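Local coordinates for protein peptide chain release factor subunit 1 (Aeropyrum pernix, PDB 3AGK) that probably directs release of the nascent peptide from the ribosome at all three stop codons, together with a GTP-binding partner, at residues 148-154 with 257-261; 170-174 with 191-195. All blocks are in the same frame, centred on the assembly; numbering follows the deposited sequence.

Interaction 1: 148-154 with 257-261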
loop_
_atom_site.group_PDB
_atom_site.type_symbol
_atom_site.label_atom_id
_atom_site.label_comp_id
_atom_site.label_asym_id
_atom_site.label_seq_id
_atom_site.Cartn_x
_atom_site.Cartn_y
_atom_site.Cartn_z
ATOM N N VAL A 148 -3.532 -20.524 -8.598
ATOM C CA VAL A 148 -2.680 -21.663 -8.902
ATOM C C VAL A 148 -3.241 -22.490 -10.036
ATOM O O VAL A 148 -4.432 -22.815 -10.056
ATOM C CB VAL A 148 -2.529 -22.643 -7.718
ATOM C CG1 VAL A 148 -1.348 -23.584 -7.995
ATOM C CG2 VAL A 148 -2.332 -21.914 -6.416
ATOM N N GLU A 149 -2.363 -22.835 -10.963
ATOM C CA GLU A 149 -2.633 -23.843 -11.967
ATOM C C GLU A 149 -1.437 -24.778 -11.957
ATOM O O GLU A 149 -0.375 -24.432 -11.439
ATOM C CB GLU A 149 -2.752 -23.217 -13.353
ATOM C CG GLU A 149 -4.092 -22.604 -13.638
ATOM C CD GLU A 149 -4.200 -22.094 -15.062
ATOM O OE1 GLU A 149 -4.480 -22.912 -15.968
ATOM O OE2 GLU A 149 -4.013 -20.877 -15.270
ATOM N N ARG A 150 -1.609 -25.954 -12.540
ATOM C CA ARG A 150 -0.537 -26.950 -12.600
ATOM C C ARG A 150 0.757 -26.365 -13.162
ATOM O O ARG A 150 1.853 -26.762 -12.756
ATOM C CB ARG A 150 -0.970 -28.118 -13.480
ATOM C CG ARG A 150 -0.902 -27.787 -14.965
ATOM C CD ARG A 150 -1.818 -28.664 -15.801
ATOM N NE ARG A 150 -1.312 -30.026 -15.930
ATOM C CZ ARG A 150 -1.076 -30.632 -17.093
ATOM N NH1 ARG A 150 -1.299 -30.001 -18.238
ATOM N NH2 ARG A 150 -0.615 -31.871 -17.108
ATOM N N ASP A 151 0.640 -25.429 -14.101
ATOM C CA ASP A 151 1.829 -24.918 -14.790
ATOM C C ASP A 151 1.906 -23.389 -14.841
ATOM O O ASP A 151 2.648 -22.827 -15.660
ATOM C CB ASP A 151 1.877 -25.471 -16.218
ATOM C CG ASP A 151 0.792 -24.881 -17.088
ATOM O OD1 ASP A 151 -0.150 -24.290 -16.520
ATOM O OD2 ASP A 151 0.873 -24.997 -18.319
ATOM N N GLN A 152 1.151 -22.714 -13.974
ATOM C CA GLN A 152 1.115 -21.249 -13.982
ATOM C C GLN A 152 0.479 -20.690 -12.703
ATOM O O GLN A 152 -0.434 -21.290 -12.144
ATOM C CB GLN A 152 0.332 -20.784 -15.200
ATOM C CG GLN A 152 0.357 -19.306 -15.470
ATOM C CD GLN A 152 -0.491 -18.954 -16.682
ATOM O OE1 GLN A 152 -0.602 -17.793 -17.057
ATOM N NE2 GLN A 152 -1.105 -19.964 -17.293
ATOM N N ALA A 153 0.967 -19.544 -12.241
ATOM C CA ALA A 153 0.499 -18.985 -10.981
ATOM C C ALA A 153 0.591 -17.462 -10.949
ATOM O O ALA A 153 1.394 -16.875 -11.654
ATOM C CB ALA A 153 1.267 -19.583 -9.815
ATOM N N THR A 154 -0.254 -16.838 -10.128
ATOM C CA THR A 154 -0.202 -15.402 -9.872
ATOM C C THR A 154 -0.238 -15.165 -8.364
ATOM O O THR A 154 -1.072 -15.739 -7.652
ATOM C CB THR A 154 -1.409 -14.664 -10.524
ATOM O OG1 THR A 154 -1.398 -14.880 -11.941
ATOM C CG2 THR A 154 -1.377 -13.140 -10.228
ATOM N N TYR A 257 -9.065 -17.123 -14.722
ATOM C CA TYR A 257 -7.940 -16.382 -15.292
ATOM C C TYR A 257 -6.783 -16.183 -14.326
ATOM O O TYR A 257 -6.901 -16.451 -13.131
ATOM C CB TYR A 257 -8.411 -15.025 -15.818
ATOM C CG TYR A 257 -9.416 -15.125 -16.938
ATOM C CD1 TYR A 257 -10.776 -14.973 -16.692
ATOM C CD2 TYR A 257 -9.006 -15.396 -18.241
ATOM C CE1 TYR A 257 -11.704 -15.074 -17.718
ATOM C CE2 TYR A 257 -9.925 -15.495 -19.273
ATOM C CZ TYR A 257 -11.271 -15.332 -19.008
ATOM O OH TYR A 257 -12.182 -15.440 -20.036
ATOM N N GLN A 258 -5.659 -15.721 -14.870
ATOM C CA GLN A 258 -4.463 -15.400 -14.109
ATOM C C GLN A 258 -4.251 -13.903 -14.227
ATOM O O GLN A 258 -5.100 -13.207 -14.773
ATOM C CB GLN A 258 -3.249 -16.159 -14.680
ATOM C CG GLN A 258 -3.304 -17.664 -14.460
ATOM C CD GLN A 258 -2.666 -18.101 -13.151
ATOM O OE1 GLN A 258 -2.035 -17.302 -12.463
ATOM N NE2 GLN A 258 -2.813 -19.381 -12.811
ATOM N N GLY A 259 -3.134 -13.400 -13.710
ATOM C CA GLY A 259 -2.857 -11.976 -13.777
ATOM C C GLY A 259 -3.859 -11.120 -13.008
ATOM O O GLY A 259 -4.652 -11.629 -12.208
ATOM N N LEU A 260 -3.808 -9.814 -13.242
ATOM C CA LEU A 260 -4.708 -8.863 -12.601
ATOM C C LEU A 260 -6.158 -9.313 -12.705
ATOM O O LEU A 260 -6.922 -9.238 -11.735
ATOM C CB LEU A 260 -4.565 -7.492 -13.252
ATOM C CG LEU A 260 -4.274 -6.323 -12.319
ATOM C CD1 LEU A 260 -5.025 -6.492 -11.004
ATOM C CD2 LEU A 260 -2.781 -6.194 -12.077
ATOM N N GLN A 261 -6.539 -9.769 -13.892
ATOM C CA GLN A 261 -7.908 -10.227 -14.140
ATOM C C GLN A 261 -8.346 -11.372 -13.223
ATOM O O GLN A 261 -9.452 -11.357 -12.701
ATOM C CB GLN A 261 -8.059 -10.642 -15.603
ATOM C CG GLN A 261 -9.455 -11.061 -16.017
ATOM C CD GLN A 261 -9.503 -11.524 -17.464
ATOM O OE1 GLN A 261 -8.465 -11.720 -18.105
ATOM N NE2 GLN A 261 -10.709 -11.707 -17.986
#

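Interaction 2: 170-174 with 191-195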
loop_
_atom_site.group_PDB
_atom_site.type_symbol
_atom_site.label_atom_id
_atom_site.label_comp_id
_atom_site.label_asym_id
_atom_site.label_seq_id
_atom_site.Cartn_x
_atom_site.Cartn_y
_atom_site.Cartn_z
ATOM N N GLU A 170 5.544 -19.245 -14.226
ATOM C CA GLU A 170 5.227 -20.276 -15.209
ATOM C C GLU A 170 6.096 -21.506 -14.979
ATOM O O GLU A 170 7.239 -21.400 -14.513
ATOM C CB GLU A 170 5.540 -19.797 -16.625
ATOM C CG GLU A 170 5.009 -18.446 -16.992
ATOM C CD GLU A 170 4.665 -18.371 -18.465
ATOM O OE1 GLU A 170 5.564 -18.056 -19.280
ATOM O OE2 GLU A 170 3.490 -18.646 -18.805
ATOM N N GLY A 171 5.561 -22.662 -15.359
ATOM C CA GLY A 171 6.296 -23.908 -15.325
ATOM C C GLY A 171 6.061 -24.702 -16.595
ATOM O O GLY A 171 5.094 -24.464 -17.329
ATOM N N PHE A 172 6.959 -25.643 -16.867
ATOM C CA PHE A 172 6.759 -26.565 -17.974
ATOM C C PHE A 172 6.070 -27.822 -17.461
ATOM O O PHE A 172 6.509 -28.424 -16.478
ATOM C CB PHE A 172 8.084 -26.923 -18.644
ATOM C CG PHE A 172 7.930 -27.848 -19.819
ATOM C CD1 PHE A 172 7.357 -27.401 -20.999
ATOM C CD2 PHE A 172 8.337 -29.162 -19.736
ATOM C CE1 PHE A 172 7.201 -28.245 -22.075
ATOM C CE2 PHE A 172 8.194 -30.015 -20.815
ATOM C CZ PHE A 172 7.616 -29.554 -21.984
ATOM N N VAL A 173 4.984 -28.203 -18.124
ATOM C CA VAL A 173 4.205 -29.376 -17.746
ATOM C C VAL A 173 3.422 -29.832 -18.965
ATOM O O VAL A 173 2.315 -29.354 -19.207
ATOM C CB VAL A 173 3.181 -29.055 -16.602
ATOM C CG1 VAL A 173 2.185 -30.191 -16.434
ATOM C CG2 VAL A 173 3.881 -28.758 -15.276
ATOM N N PRO A 174 3.997 -30.746 -19.752
ATOM C CA PRO A 174 3.289 -31.308 -20.907
ATOM C C PRO A 174 1.894 -31.811 -20.525
ATOM O O PRO A 174 1.123 -32.213 -21.401
ATOM C CB PRO A 174 4.173 -32.483 -21.313
ATOM C CG PRO A 174 5.523 -32.110 -20.845
ATOM C CD PRO A 174 5.335 -31.330 -19.581
ATOM N N ILE A 191 5.279 -36.145 -14.981
ATOM C CA ILE A 191 4.455 -34.943 -14.918
ATOM C C ILE A 191 4.084 -34.570 -13.474
ATOM O O ILE A 191 4.078 -33.394 -13.109
ATOM C CB ILE A 191 3.179 -35.076 -15.763
ATOM C CG1 ILE A 191 3.538 -35.356 -17.219
ATOM C CG2 ILE A 191 2.379 -33.793 -15.694
ATOM C CD1 ILE A 191 4.283 -34.215 -17.879
ATOM N N GLU A 192 3.783 -35.573 -12.655
ATOM C CA GLU A 192 3.432 -35.325 -11.260
ATOM C C GLU A 192 4.613 -34.687 -10.550
ATOM O O GLU A 192 4.471 -33.728 -9.795
ATOM C CB GLU A 192 3.045 -36.630 -10.570
ATOM C CG GLU A 192 2.169 -36.471 -9.352
ATOM C CD GLU A 192 1.477 -37.769 -8.975
ATOM O OE1 GLU A 192 1.312 -38.638 -9.863
ATOM O OE2 GLU A 192 1.088 -37.916 -7.793
ATOM N N GLN A 193 5.795 -35.221 -10.808
ATOM C CA GLN A 193 6.986 -34.672 -10.206
ATOM C C GLN A 193 7.218 -33.249 -10.699
ATOM O O GLN A 193 7.654 -32.390 -9.943
ATOM C CB GLN A 193 8.199 -35.550 -10.522
ATOM C CG GLN A 193 9.488 -34.928 -10.069
ATOM C CD GLN A 193 10.627 -35.923 -9.989
ATOM O OE1 GLN A 193 11.736 -35.563 -9.603
ATOM N NE2 GLN A 193 10.360 -37.181 -10.346
ATOM N N MET A 194 6.937 -32.997 -11.973
ATOM C CA MET A 194 7.139 -31.660 -12.524
ATOM C C MET A 194 6.188 -30.656 -11.866
ATOM O O MET A 194 6.602 -29.563 -11.464
ATOM C CB MET A 194 6.958 -31.647 -14.043
ATOM C CG MET A 194 8.009 -32.476 -14.797
ATOM S SD MET A 194 7.798 -32.430 -16.591
ATOM C CE MET A 194 8.320 -30.753 -16.940
ATOM N N VAL A 195 4.916 -31.028 -11.750
ATOM C CA VAL A 195 3.935 -30.164 -11.079
ATOM C C VAL A 195 4.344 -29.906 -9.628
ATOM O O VAL A 195 4.244 -28.785 -9.125
ATOM C CB VAL A 195 2.535 -30.787 -11.115
ATOM C CG1 VAL A 195 1.533 -29.879 -10.421
ATOM C CG2 VAL A 195 2.120 -31.048 -12.544
#

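Interaction 1: 148-154 with 257-261
Gln-258 lays its side-chain amide against the hairpin of residues 148-154, with Glu-149 at the nitrogen end and Thr-154 at the oxygen end. The side chain is kinked at its second torsion (chi2 -90°), which turns the amide alongside the hairpin. NE2 donates to Glu-149 OE2 over 3.1 Å, with an N-H...O angle of 157°. The bond uses the anti lone pair of OE2, which lies close to the amide plane; the carboxylate and amide groups are also nearly coplanar. At the other end, Thr-154 OG1 donates to Gln-258 OE1 at 2.6 Å, in the carbonyl plane. The same hydroxyl accepts from Gly-259 N at 2.9 Å and thereby joins a side chain and a main chain of segment 257-261. Since Thr-154 is buried, these two bonds satisfy its hydroxyl inside the packed part of the contact, while its CG2 approaches Gly-259 CA to 4.0 Å. The donor at one end of the amide and the acceptor at the other are consistent with its modelled orientation.

In contrast to buried Thr-154, the partly exposed Gln-152 side is more loosely packed, and its side chain meets Gln-258 by stacking. Its extended chain runs antiparallel to that of Gln-258, the two amide planes 9° apart, and its OE1 comes no closer than 3.7 Å to Gln-258 CG.

Glu-149 and Gln-152 are the first and last residues of a type I turn, which brings both to the side of Gln-258. Val-148 and Ala-153 point the other way, onto Phe-199, Phe-198 and Val-202 of helix 188-215. The hairpin, with Val-148 bonded to Ala-225 of strand 219-226, thus has helix 188-215 on one face and Gln-258, with the segment leading into helix 259-269, on the other.

Interaction 2: 170-174 with 191-195
The two stems of the loop that carries the GGQ motif of release factor domain 2 meet here, with Val-173 and Pro-174 on the outgoing stem and Ile-191, Met-194 and Val-195 on helix 188-215. The contact is wholly apolar across the segments and buries 265 Å² in all. Its buried centre is Val-173: CG1 meets Ile-191 CG2 at 3.7 Å, and both of its methyls, CG1 and CG2, lie 4.0 Å from Val-195 CG2. Spaced four residues apart, Ile-191 and Val-195 lie one helical turn from each other, which is why a single valine can reach both; the helical bond from Val-195 N to Ile-191 O confirms the regular turn.

Pro-174 fills the next position outward. Ile-191 CD1 lies over a face of the Pro-174 ring, 3.5 Å from its CD, and the same CD is 4.0 Å from Met-194 SD. The Met-194 side chain crosses Pro-174 at about a right angle.

Met-194 reaches furthest along the loop. Its chain runs straight to SD and then bends (chi3 72°), carrying CE to the edge of the Phe-172 ring, near the ring plane rather than over a face. CE is 3.2 Å from Phe-172 CD2 and 3.0 Å from Phe-172 O. Both spacings are short for a methyl group, so the exact placement of CE is doubtful, and Phe-172 itself is exposed.

Residues 175-186, which contain GGQ, are not modelled, yet the stems on both sides are ordered and packed together. This combination, an unmodelled, probably mobile tip between ordered stems, the second of them a long helix, is consistent with the GGQ loop of eRF1-family domain 2.

Interactions 1 and 2 lie about 14 Å apart, centre to centre, in the same domain, and the second is nested in sequence within the first. They join at the hairpin turn. Asp-151 O accepts a probable hydrogen bond from Gly-171 N at 2.9 Å, and Asp-151 CB packs 3.8 Å from Val-173 CB. Arg-150 also leans on the second contact, its NH2 lying 3.3 Å from Val-173 CG1 and 3.8 Å from Ile-191 CG2. The turn whose flanks bind Gln-258 thus also touches the ordered stem that leads into the unmodelled GGQ loop. That loop, which in this family triggers peptide release, starts directly after Pro-174.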